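Local coordinates for tRNA (Adenine(22)-N(1))-methyltransferase (PDB 6QE6), which probably methylates N1 of adenine 22 in tRNA and is captured here with S-adenosyl-L-homocysteine, the product left by its methyl donor, at residues S23-Q28 with I162-H167; L115-I120 with I136-S141; T140-L145 with Y168-E173. One frame throughout, in Å; residues are numbered along the deposited sequence.

Contact 1 (S23-Q28 with I162-H167); sequences SFRLNQ and IYEDDH. With SAH (S-adenosyl-L-homocysteine), chain C.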
loop_
_atom_site.group_PDB
_atom_site.type_symbol
_atom_site.label_atom_id
_atom_site.label_comp_id
_atom_site.label_asym_id
_atom_site.label_seq_id
_atom_site.Cartn_x
_atom_site.Cartn_y
_atom_site.Cartn_z
ATOM N N SER A 23 1.895 -6.743 -13.408
ATOM C CA SER A 23 0.947 -7.649 -12.785
ATOM C C SER A 23 -0.368 -6.916 -12.493
ATOM O O SER A 23 -0.442 -5.681 -12.530
ATOM C CB SER A 23 1.537 -8.226 -11.498
ATOM O OG SER A 23 1.647 -7.234 -10.496
ATOM N N PHE A 24 -1.414 -7.697 -12.189
ATOM C CA PHE A 24 -2.727 -7.120 -11.912
ATOM C C PHE A 24 -2.657 -6.080 -10.803
ATOM O O PHE A 24 -3.244 -4.995 -10.918
ATOM C CB PHE A 24 -3.736 -8.210 -11.536
ATOM C CG PHE A 24 -5.125 -7.681 -11.264
ATOM C CD1 PHE A 24 -5.956 -7.287 -12.303
ATOM C CD2 PHE A 24 -5.597 -7.558 -9.962
ATOM C CE1 PHE A 24 -7.233 -6.792 -12.049
ATOM C CE2 PHE A 24 -6.865 -7.051 -9.713
ATOM C CZ PHE A 24 -7.678 -6.681 -10.758
ATOM N N ARG A 25 -1.955 -6.391 -9.708
ATOM C CA ARG A 25 -1.941 -5.430 -8.605
ATOM C C ARG A 25 -1.169 -4.163 -8.966
ATOM O O ARG A 25 -1.556 -3.067 -8.527
ATOM C CB ARG A 25 -1.382 -6.063 -7.335
ATOM C CG ARG A 25 0.012 -6.589 -7.452
ATOM C CD ARG A 25 0.337 -7.388 -6.222
ATOM N NE ARG A 25 1.129 -8.550 -6.584
ATOM C CZ ARG A 25 2.451 -8.551 -6.612
ATOM N NH1 ARG A 25 3.121 -7.435 -6.286
ATOM N NH2 ARG A 25 3.095 -9.661 -6.968
ATOM N N LEU A 26 -0.108 -4.277 -9.787
ATOM C CA LEU A 26 0.610 -3.078 -10.221
ATOM C C LEU A 26 -0.228 -2.254 -11.185
ATOM O O LEU A 26 -0.170 -1.018 -11.159
ATOM C CB LEU A 26 1.957 -3.451 -10.850
ATOM C CG LEU A 26 3.042 -3.754 -9.802
ATOM C CD1 LEU A 26 4.432 -3.656 -10.386
ATOM C CD2 LEU A 26 2.914 -2.821 -8.583
ATOM N N ASN A 27 -1.033 -2.905 -12.025
ATOM C CA ASN A 27 -1.932 -2.122 -12.855
ATOM C C ASN A 27 -2.938 -1.363 -12.017
ATOM O O ASN A 27 -3.353 -0.267 -12.403
ATOM C CB ASN A 27 -2.654 -3.002 -13.860
ATOM C CG ASN A 27 -1.969 -3.003 -15.189
ATOM O OD1 ASN A 27 -1.219 -3.939 -15.524
ATOM N ND2 ASN A 27 -2.176 -1.923 -15.953
ATOM N N GLN A 28 -3.335 -1.914 -10.871
ATOM C CA GLN A 28 -4.294 -1.205 -10.032
ATOM C C GLN A 28 -3.690 0.081 -9.498
ATOM O O GLN A 28 -4.365 1.112 -9.465
ATOM C CB GLN A 28 -4.787 -2.096 -8.894
ATOM C CG GLN A 28 -5.561 -3.350 -9.355
ATOM C CD GLN A 28 -6.481 -3.067 -10.527
ATOM O OE1 GLN A 28 -6.314 -3.626 -11.616
ATOM N NE2 GLN A 28 -7.443 -2.190 -10.321
ATOM N N ILE A 162 -7.243 -7.167 -3.159
ATOM C CA ILE A 162 -6.784 -7.812 -4.388
ATOM C C ILE A 162 -6.288 -9.226 -4.088
ATOM O O ILE A 162 -5.534 -9.447 -3.128
ATOM C CB ILE A 162 -5.669 -6.988 -5.058
ATOM C CG1 ILE A 162 -6.185 -5.601 -5.454
ATOM C CG2 ILE A 162 -5.071 -7.736 -6.243
ATOM C CD1 ILE A 162 -5.082 -4.644 -5.810
ATOM N N TYR A 163 -6.695 -10.178 -4.921
ATOM C CA TYR A 163 -6.132 -11.520 -4.905
ATOM C C TYR A 163 -5.259 -11.705 -6.141
ATOM O O TYR A 163 -5.732 -11.515 -7.264
ATOM C CB TYR A 163 -7.233 -12.586 -4.877
ATOM C CG TYR A 163 -6.677 -13.948 -5.195
ATOM C CD1 TYR A 163 -6.078 -14.721 -4.204
ATOM C CD2 TYR A 163 -6.697 -14.445 -6.504
ATOM C CE1 TYR A 163 -5.536 -15.964 -4.499
ATOM C CE2 TYR A 163 -6.147 -15.684 -6.813
ATOM C CZ TYR A 163 -5.572 -16.444 -5.810
ATOM O OH TYR A 163 -5.033 -17.678 -6.123
ATOM N N GLU A 164 -3.996 -12.086 -5.945
ATOM C CA GLU A 164 -3.158 -12.456 -7.080
ATOM C C GLU A 164 -2.098 -13.461 -6.649
ATOM O O GLU A 164 -1.485 -13.310 -5.591
ATOM C CB GLU A 164 -2.488 -11.230 -7.720
ATOM C CG GLU A 164 -1.548 -11.581 -8.882
ATOM C CD GLU A 164 -1.074 -10.359 -9.678
ATOM O OE1 GLU A 164 -1.018 -9.245 -9.105
ATOM O OE2 GLU A 164 -0.757 -10.517 -10.885
ATOM N N ASP A 165 -1.891 -14.474 -7.489
ATOM C CA ASP A 165 -0.855 -15.506 -7.313
ATOM C C ASP A 165 -0.908 -16.147 -5.930
ATOM O O ASP A 165 0.101 -16.257 -5.227
ATOM C CB ASP A 165 0.539 -14.944 -7.591
ATOM C CG ASP A 165 0.780 -14.642 -9.067
ATOM O OD1 ASP A 165 0.046 -15.161 -9.947
ATOM O OD2 ASP A 165 1.730 -13.883 -9.349
ATOM N N ASP A 166 -2.104 -16.587 -5.548
ATOM C CA ASP A 166 -2.318 -17.260 -4.264
ATOM C C ASP A 166 -1.879 -16.389 -3.083
ATOM O O ASP A 166 -1.304 -16.882 -2.112
ATOM C CB ASP A 166 -1.613 -18.621 -4.244
ATOM C CG ASP A 166 -2.528 -19.744 -3.784
ATOM O OD1 ASP A 166 -3.356 -19.518 -2.868
ATOM O OD2 ASP A 166 -2.442 -20.848 -4.361
ATOM N N HIS A 167 -2.148 -15.081 -3.170
ATOM C CA HIS A 167 -1.800 -14.109 -2.136
ATOM C C HIS A 167 -2.807 -12.964 -2.151
ATOM O O HIS A 167 -3.325 -12.581 -3.206
ATOM C CB HIS A 167 -0.394 -13.526 -2.335
ATOM C CG HIS A 167 0.707 -14.402 -1.831
ATOM N ND1 HIS A 167 1.210 -15.459 -2.560
ATOM C CD2 HIS A 167 1.417 -14.369 -0.676
ATOM C CE1 HIS A 167 2.178 -16.046 -1.873
ATOM N NE2 HIS A 167 2.320 -15.406 -0.726
HETATM N N SAH C . 7.697 -3.121 -6.366
HETATM C CA SAH C . 7.656 -4.481 -6.891
HETATM C CB SAH C . 8.703 -5.365 -6.197
HETATM C CG SAH C . 8.491 -5.653 -4.710
HETATM S SD SAH C . 9.719 -6.820 -4.066
HETATM C C SAH C . 6.264 -5.102 -6.743
HETATM O O SAH C . 5.451 -4.649 -5.929
HETATM O OXT SAH C . 5.919 -6.072 -7.428
HETATM C "C5'" SAH C . 10.154 -5.704 -2.712
HETATM C "C4'" SAH C . 11.326 -4.798 -3.073
HETATM O "O4'" SAH C . 11.463 -3.807 -2.082
HETATM C "C3'" SAH C . 12.649 -5.541 -3.103
HETATM O "O3'" SAH C . 13.314 -5.265 -4.314
HETATM C "C2'" SAH C . 13.445 -4.975 -1.939
HETATM O "O2'" SAH C . 14.797 -4.882 -2.296
HETATM C "C1'" SAH C . 12.812 -3.616 -1.741
HETATM N N9 SAH C . 12.865 -3.135 -0.360
HETATM C C8 SAH C . 12.707 -3.866 0.782
HETATM N N7 SAH C . 12.814 -3.015 1.838
HETATM C C5 SAH C . 13.029 -1.775 1.386
HETATM C C6 SAH C . 13.216 -0.564 2.034
HETATM N N6 SAH C . 13.195 -0.490 3.363
HETATM N N1 SAH C . 13.429 0.568 1.280
HETATM C C2 SAH C . 13.448 0.503 -0.099
HETATM N N3 SAH C . 13.262 -0.710 -0.727
HETATM C C4 SAH C . 13.055 -1.829 0.005
#

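Contact 2 (L115-I120 with I136-S141); sequences LGSQTI and ICSNTS. With SAH (S-adenosyl-L-homocysteine), chain C.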
loop_
_atom_site.group_PDB
_atom_site.type_symbol
_atom_site.label_atom_id
_atom_site.label_comp_id
_atom_site.label_asym_id
_atom_site.label_seq_id
_atom_site.Cartn_x
_atom_site.Cartn_y
_atom_site.Cartn_z
ATOM N N LEU A 115 5.454 -4.892 -0.089
ATOM C CA LEU A 115 6.036 -5.016 1.237
ATOM C C LEU A 115 4.916 -5.219 2.247
ATOM O O LEU A 115 3.731 -5.038 1.940
ATOM C CB LEU A 115 6.889 -3.789 1.584
ATOM C CG LEU A 115 8.056 -3.479 0.629
ATOM C CD1 LEU A 115 8.694 -2.139 0.929
ATOM C CD2 LEU A 115 9.124 -4.600 0.635
ATOM N N GLY A 116 5.305 -5.640 3.460
ATOM C CA GLY A 116 4.364 -5.737 4.555
ATOM C C GLY A 116 4.099 -4.393 5.235
ATOM O O GLY A 116 4.888 -3.448 5.174
ATOM N N SER A 117 2.953 -4.328 5.913
ATOM C CA SER A 117 2.532 -3.096 6.570
ATOM C C SER A 117 3.550 -2.628 7.597
ATOM O O SER A 117 3.813 -1.428 7.717
ATOM C CB SER A 117 1.175 -3.307 7.229
ATOM O OG SER A 117 0.197 -3.487 6.227
ATOM N N GLN A 118 4.118 -3.556 8.360
ATOM C CA GLN A 118 5.119 -3.181 9.351
ATOM C C GLN A 118 6.279 -2.443 8.695
ATOM O O GLN A 118 6.618 -1.320 9.091
ATOM C CB GLN A 118 5.606 -4.430 10.073
ATOM C CG GLN A 118 5.866 -4.269 11.548
ATOM C CD GLN A 118 5.621 -5.569 12.292
ATOM O OE1 GLN A 118 4.569 -5.751 12.915
ATOM N NE2 GLN A 118 6.574 -6.499 12.193
ATOM N N THR A 119 6.871 -3.046 7.651
ATOM C CA THR A 119 7.934 -2.386 6.891
ATOM C C THR A 119 7.478 -1.040 6.344
ATOM O O THR A 119 8.231 -0.061 6.372
ATOM C CB THR A 119 8.382 -3.278 5.731
ATOM O OG1 THR A 119 8.601 -4.608 6.205
ATOM C CG2 THR A 119 9.670 -2.736 5.084
ATOM N N ILE A 120 6.248 -0.987 5.826
ATOM C CA ILE A 120 5.746 0.220 5.189
ATOM C C ILE A 120 5.577 1.330 6.215
ATOM O O ILE A 120 5.976 2.476 5.985
ATOM C CB ILE A 120 4.430 -0.080 4.454
ATOM C CG1 ILE A 120 4.701 -0.917 3.198
ATOM C CG2 ILE A 120 3.753 1.216 4.078
ATOM C CD1 ILE A 120 3.472 -1.533 2.625
ATOM N N ILE A 136 -0.161 2.709 -1.648
ATOM C CA ILE A 136 0.485 1.565 -1.029
ATOM C C ILE A 136 -0.271 0.294 -1.405
ATOM O O ILE A 136 -1.506 0.264 -1.413
ATOM C CB ILE A 136 0.563 1.756 0.495
ATOM C CG1 ILE A 136 1.537 2.908 0.797
ATOM C CG2 ILE A 136 0.937 0.451 1.183
ATOM C CD1 ILE A 136 1.142 3.759 1.980
ATOM N N CYS A 137 0.481 -0.745 -1.751
ATOM C CA CYS A 137 -0.054 -2.077 -2.022
ATOM C C CYS A 137 0.652 -3.036 -1.064
ATOM O O CYS A 137 1.668 -3.641 -1.407
ATOM C CB CYS A 137 0.147 -2.470 -3.498
ATOM S SG CYS A 137 -0.627 -4.035 -3.939
ATOM N N SER A 138 0.113 -3.160 0.142
ATOM C CA SER A 138 0.698 -4.010 1.173
ATOM C C SER A 138 0.253 -5.457 1.007
ATOM O O SER A 138 -0.864 -5.743 0.561
ATOM C CB SER A 138 0.299 -3.512 2.559
ATOM O OG SER A 138 0.963 -4.240 3.568
ATOM N N ASN A 139 1.132 -6.379 1.380
ATOM C CA ASN A 139 0.774 -7.792 1.382
ATOM C C ASN A 139 0.385 -8.294 2.768
ATOM O O ASN A 139 0.307 -9.508 2.982
ATOM C CB ASN A 139 1.908 -8.640 0.796
ATOM C CG ASN A 139 3.218 -8.425 1.501
ATOM O OD1 ASN A 139 3.256 -8.301 2.730
ATOM N ND2 ASN A 139 4.315 -8.392 0.734
ATOM N N THR A 140 0.171 -7.384 3.718
ATOM C CA THR A 140 -0.499 -7.688 4.969
ATOM C C THR A 140 -1.542 -6.610 5.207
ATOM O O THR A 140 -1.446 -5.506 4.662
ATOM C CB THR A 140 0.475 -7.776 6.162
ATOM O OG1 THR A 140 1.142 -6.512 6.368
ATOM C CG2 THR A 140 1.501 -8.910 5.941
ATOM N N SER A 141 -2.558 -6.958 6.000
ATOM C CA SER A 141 -3.625 -6.022 6.324
ATOM C C SER A 141 -3.048 -4.738 6.911
ATOM O O SER A 141 -1.986 -4.742 7.536
ATOM C CB SER A 141 -4.599 -6.667 7.301
ATOM O OG SER A 141 -3.897 -6.990 8.481
HETATM N N SAH C . 7.697 -3.121 -6.366
HETATM C CA SAH C . 7.656 -4.481 -6.891
HETATM C CB SAH C . 8.703 -5.365 -6.197
HETATM C CG SAH C . 8.491 -5.653 -4.710
HETATM S SD SAH C . 9.719 -6.820 -4.066
HETATM C C SAH C . 6.264 -5.102 -6.743
HETATM O O SAH C . 5.451 -4.649 -5.929
HETATM O OXT SAH C . 5.919 -6.072 -7.428
HETATM C "C5'" SAH C . 10.154 -5.704 -2.712
HETATM C "C4'" SAH C . 11.326 -4.798 -3.073
HETATM O "O4'" SAH C . 11.463 -3.807 -2.082
HETATM C "C3'" SAH C . 12.649 -5.541 -3.103
HETATM O "O3'" SAH C . 13.314 -5.265 -4.314
HETATM C "C2'" SAH C . 13.445 -4.975 -1.939
HETATM O "O2'" SAH C . 14.797 -4.882 -2.296
HETATM C "C1'" SAH C . 12.812 -3.616 -1.741
HETATM N N9 SAH C . 12.865 -3.135 -0.360
HETATM C C8 SAH C . 12.707 -3.866 0.782
HETATM N N7 SAH C . 12.814 -3.015 1.838
HETATM C C5 SAH C . 13.029 -1.775 1.386
HETATM C C6 SAH C . 13.216 -0.564 2.034
HETATM N N6 SAH C . 13.195 -0.490 3.363
HETATM N N1 SAH C . 13.429 0.568 1.280
HETATM C C2 SAH C . 13.448 0.503 -0.099
HETATM N N3 SAH C . 13.262 -0.710 -0.727
HETATM C C4 SAH C . 13.055 -1.829 0.005
HETATM O O HOH W 1 3.249 -6.582 8.374
#

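Contact 3 (T140-L145 with Y168-E173); sequences TSVKNL and YYWLIE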
loop_
_atom_site.group_PDB
_atom_site.type_symbol
_atom_site.label_atom_id
_atom_site.label_comp_id
_atom_site.label_asym_id
_atom_site.label_seq_id
_atom_site.Cartn_x
_atom_site.Cartn_y
_atom_site.Cartn_z
ATOM N N THR A 140 0.171 -7.384 3.718
ATOM C CA THR A 140 -0.499 -7.688 4.969
ATOM C C THR A 140 -1.542 -6.610 5.207
ATOM O O THR A 140 -1.446 -5.506 4.662
ATOM C CB THR A 140 0.475 -7.776 6.162
ATOM O OG1 THR A 140 1.142 -6.512 6.368
ATOM C CG2 THR A 140 1.501 -8.910 5.941
ATOM N N SER A 141 -2.558 -6.958 6.000
ATOM C CA SER A 141 -3.625 -6.022 6.324
ATOM C C SER A 141 -3.048 -4.738 6.911
ATOM O O SER A 141 -1.986 -4.742 7.536
ATOM C CB SER A 141 -4.599 -6.667 7.301
ATOM O OG SER A 141 -3.897 -6.990 8.481
ATOM N N VAL A 142 -3.746 -3.626 6.693
ATOM C CA VAL A 142 -3.133 -2.309 6.847
ATOM C C VAL A 142 -3.795 -1.470 7.933
ATOM O O VAL A 142 -3.843 -0.244 7.828
ATOM C CB VAL A 142 -3.145 -1.558 5.503
ATOM C CG1 VAL A 142 -2.260 -2.279 4.519
ATOM C CG2 VAL A 142 -4.563 -1.425 4.947
ATOM N N LYS A 143 -4.285 -2.106 8.995
ATOM C CA LYS A 143 -4.879 -1.344 10.093
ATOM C C LYS A 143 -3.910 -0.289 10.638
ATOM O O LYS A 143 -4.317 0.822 10.981
ATOM C CB LYS A 143 -5.337 -2.298 11.201
ATOM C CG LYS A 143 -5.233 -1.717 12.599
ATOM C CD LYS A 143 -6.511 -1.907 13.403
ATOM C CE LYS A 143 -6.332 -1.433 14.843
ATOM N NZ LYS A 143 -7.352 -2.036 15.732
ATOM N N ASN A 144 -2.622 -0.611 10.704
ATOM C CA ASN A 144 -1.651 0.348 11.208
ATOM C C ASN A 144 -1.418 1.486 10.213
ATOM O O ASN A 144 -1.096 2.595 10.627
ATOM C CB ASN A 144 -0.338 -0.374 11.559
ATOM C CG ASN A 144 0.210 -1.263 10.375
ATOM O OD1 ASN A 144 -0.518 -1.549 9.401
ATOM N ND2 ASN A 144 1.488 -1.701 10.480
ATOM N N LEU A 145 -1.589 1.246 8.909
ATOM C CA LEU A 145 -1.483 2.333 7.937
ATOM C C LEU A 145 -2.705 3.249 7.962
ATOM O O LEU A 145 -2.578 4.451 7.696
ATOM C CB LEU A 145 -1.281 1.782 6.518
ATOM C CG LEU A 145 -0.113 0.811 6.319
ATOM C CD1 LEU A 145 0.164 0.507 4.837
ATOM C CD2 LEU A 145 1.131 1.360 7.022
ATOM N N TYR A 168 -3.053 -12.390 -0.981
ATOM C CA TYR A 168 -3.905 -11.215 -0.884
ATOM C C TYR A 168 -3.089 -9.942 -0.690
ATOM O O TYR A 168 -1.950 -9.956 -0.208
ATOM C CB TYR A 168 -4.920 -11.374 0.243
ATOM C CG TYR A 168 -5.883 -12.466 -0.091
ATOM C CD1 TYR A 168 -6.857 -12.275 -1.053
ATOM C CD2 TYR A 168 -5.780 -13.712 0.506
ATOM C CE1 TYR A 168 -7.740 -13.287 -1.392
ATOM C CE2 TYR A 168 -6.656 -14.737 0.171
ATOM C CZ TYR A 168 -7.635 -14.515 -0.776
ATOM O OH TYR A 168 -8.509 -15.521 -1.111
ATOM N N TYR A 169 -3.689 -8.832 -1.106
ATOM C CA TYR A 169 -3.024 -7.541 -1.113
ATOM C C TYR A 169 -4.007 -6.448 -0.721
ATOM O O TYR A 169 -5.190 -6.494 -1.076
ATOM C CB TYR A 169 -2.434 -7.229 -2.481
ATOM C CG TYR A 169 -1.355 -8.192 -2.885
ATOM C CD1 TYR A 169 -1.661 -9.354 -3.597
ATOM C CD2 TYR A 169 -0.028 -7.939 -2.562
ATOM C CE1 TYR A 169 -0.686 -10.218 -3.960
ATOM C CE2 TYR A 169 0.958 -8.807 -2.925
ATOM C CZ TYR A 169 0.627 -9.951 -3.616
ATOM O OH TYR A 169 1.622 -10.824 -3.982
ATOM N N TRP A 170 -3.494 -5.452 -0.011
ATOM C CA TRP A 170 -4.300 -4.377 0.543
ATOM C C TRP A 170 -3.831 -3.089 -0.117
ATOM O O TRP A 170 -2.705 -2.633 0.112
ATOM C CB TRP A 170 -4.162 -4.316 2.066
ATOM C CG TRP A 170 -4.886 -5.407 2.860
ATOM C CD1 TRP A 170 -6.053 -5.268 3.548
ATOM C CD2 TRP A 170 -4.461 -6.769 3.074
ATOM N NE1 TRP A 170 -6.394 -6.451 4.167
ATOM C CE2 TRP A 170 -5.437 -7.389 3.888
ATOM C CE3 TRP A 170 -3.364 -7.525 2.646
ATOM C CZ2 TRP A 170 -5.340 -8.729 4.291
ATOM C CZ3 TRP A 170 -3.266 -8.837 3.045
ATOM C CH2 TRP A 170 -4.253 -9.432 3.863
ATOM N N LEU A 171 -4.672 -2.510 -0.950
ATOM C CA LEU A 171 -4.301 -1.293 -1.640
ATOM C C LEU A 171 -4.975 -0.114 -0.953
ATOM O O LEU A 171 -6.184 -0.147 -0.709
ATOM C CB LEU A 171 -4.687 -1.373 -3.118
ATOM C CG LEU A 171 -4.419 -0.120 -3.946
ATOM C CD1 LEU A 171 -3.768 -0.448 -5.265
ATOM C CD2 LEU A 171 -5.726 0.602 -4.180
ATOM N N ILE A 172 -4.188 0.919 -0.646
ATOM C CA ILE A 172 -4.680 2.092 0.056
ATOM C C ILE A 172 -3.998 3.331 -0.521
ATOM O O ILE A 172 -2.781 3.341 -0.746
ATOM C CB ILE A 172 -4.467 1.968 1.585
ATOM C CG1 ILE A 172 -4.983 3.220 2.317
ATOM C CG2 ILE A 172 -3.016 1.619 1.921
ATOM C CD1 ILE A 172 -4.940 3.144 3.844
ATOM N N GLU A 173 -4.793 4.354 -0.815
ATOM C CA GLU A 173 -4.311 5.611 -1.366
ATOM C C GLU A 173 -4.542 6.714 -0.336
ATOM O O GLU A 173 -5.664 6.899 0.146
ATOM C CB GLU A 173 -5.004 5.965 -2.689
ATOM C CG GLU A 173 -4.851 7.455 -3.043
ATOM C CD GLU A 173 -5.125 7.787 -4.513
ATOM O OE1 GLU A 173 -5.780 6.971 -5.206
ATOM O OE2 GLU A 173 -4.691 8.875 -4.973
#

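Contact 1 (S23-Q28 with I162-H167)
Glu164 reaches across to the first turn of helix 24-31 and sets its carboxylate against two successive backbone N-H groups. OE2 accepts from Phe24 N at 3.2 Å and OE1 from Arg25 N at 3.1 Å, each on the syn side but about 30° out of the carboxylate plane. Glu164 CG stands anti to the backbone N (chi1 177°) and the rest of the chain is extended, which gives the acid the length to cover the helix start just after Ser23, the N-cap residue. A negative group here should suit the helix dipole. OE1 also meets the Arg25 side chain, which passes at about a right angle: NE lies 3.4 Å from OE1 in a salt bridge, with the guanidinium turned 70° from the carboxylate. Beyond NE, the bend at chi3 sends NH1 to the cofactor product, where it makes a weak hydrogen bond of 3.3 Å to OXT of SAH. Ile162 packs beside these polar groups. Its CG2 meets the edge of the Phe24 ring near the ring plane, 3.8 Å from CD2, while CD1 rests against Gln28 CG. Tyr169 of the adjacent strand 168-175 touches both Arg25 and Ile162. The contact thus fastens the N-terminal helix to the end of edge strand 155-163, with Glu164 as second shell to Arg25 in the carboxylate end of the SAH pocket.

Contact 2 (L115-I120 with I136-S141)
Ser117, the first helical residue after Gly116, is gripped from the opposite segment through both its backbone and its hydroxyl. Its N donates to Thr140 OG1 at 2.9 Å in a nearly straight bond (169°), and its OG donates to Ser141 O at 2.8 Å, approaching from above that carbonyl plane. Ser117 OG stands beside its own backbone N (chi1 -68°), a turn that directs it to the 136-141 side, where Ser138 OG lies 2.9 Å away. Next to this cluster, Asn139 N binds Leu115 O at 3.0 Å and the Asn139 amide lies alongside the Leu115-Gly116 backbone, OD1 being 3.3 Å from Gly116 CA. Deeper in, Ile120 and Ile136 lie alongside one another, running antiparallel, with Ile120 CD1 3.5 Å from Ile136 CG2.

A second layer fixes these groups. Ser138 OG donates to Thr140 O, bracing the turn that offers Thr140 OG1, and a water joins that same OG1 to Gln118 N. Leu145 of helix 143-151 packs on both isoleucines. Leu115 turns its CD2 to the cofactor product, 3.7 Å from C8 of the SAH adenine. Strand 109-115, helix 117-124 and strand 133-138 form a beta-alpha-beta unit, and the contact binds the start of its helix to the end of its second strand, at the cofactor-binding edge of a Rossmann-like methyltransferase fold.

Contact 3 (T140-L145 with Y168-E173)
Trp170 lays one face of its indole against the backbone of Thr140 and Ser141, so that a flat aromatic face meets main chain. Ser141 CA stands 3.4 Å from the centroid of the five-membered ring and only 12° off its normal, a CH-pi contact squarely over the face. The six-membered ring continues along the Thr140-Ser141 peptide, with Thr140 C 3.3 Å from Trp170 CE3, offset toward the rim. Two torsions produce this pose. Trp170 CG lies anti to its carbonyl carbon (chi1 -74°), and chi2 of -103° turns the indole broadside to the incoming chain. Ser141 CB adds to this near the rim, 3.6 Å from Trp170 CE2.

Val142, at the N-cap position of helix 143-151, covers the root of the same side chain. Val142 CG1 comes 3.7 Å from Trp170 CB, while CG2 lies a little farther from that carbon. One turn on, Leu145 inclines toward the strand and its CD1 approaches Ile172 CG2 at 4.5 Å, a looser contact.

No hydrogen bond crosses between the segments. Some polar groups of the turn are instead bound on the side of helix 117-124, where Val142 also touches Ser117. Phe161 meets the Trp170 indole edge-to-face, extending the aromatic packing to strand 155-163. Trp170 and Ile172 therefore present one face of antiparallel strand 168-175 to the turn and helix that follow strand 133-138, the helix-on-sheet packing of the C-terminal half of a class I methyltransferase fold.

In the fold
Contact 1 closes the longest loop, bringing helix 24-31 near the N terminus to the end of strand 155-163. Contact 2 is nested within that loop: the chain passes through the parallel strands to 109-115, turns into helix 117-124 and returns along strand 133-138. Contact 3 begins where contact 2 ends, sharing Thr140 and Ser141, and runs past residues 162-167 to strand 168-175, so it crosses contact 1. All three reach the same mixed sheet, whose strands 133-138, 168-175 and 155-163 are successive neighbours. Contacts 1 and 2 also touch SAH, whereas contact 3 ties helix 143-151 to the antiparallel side farther from it.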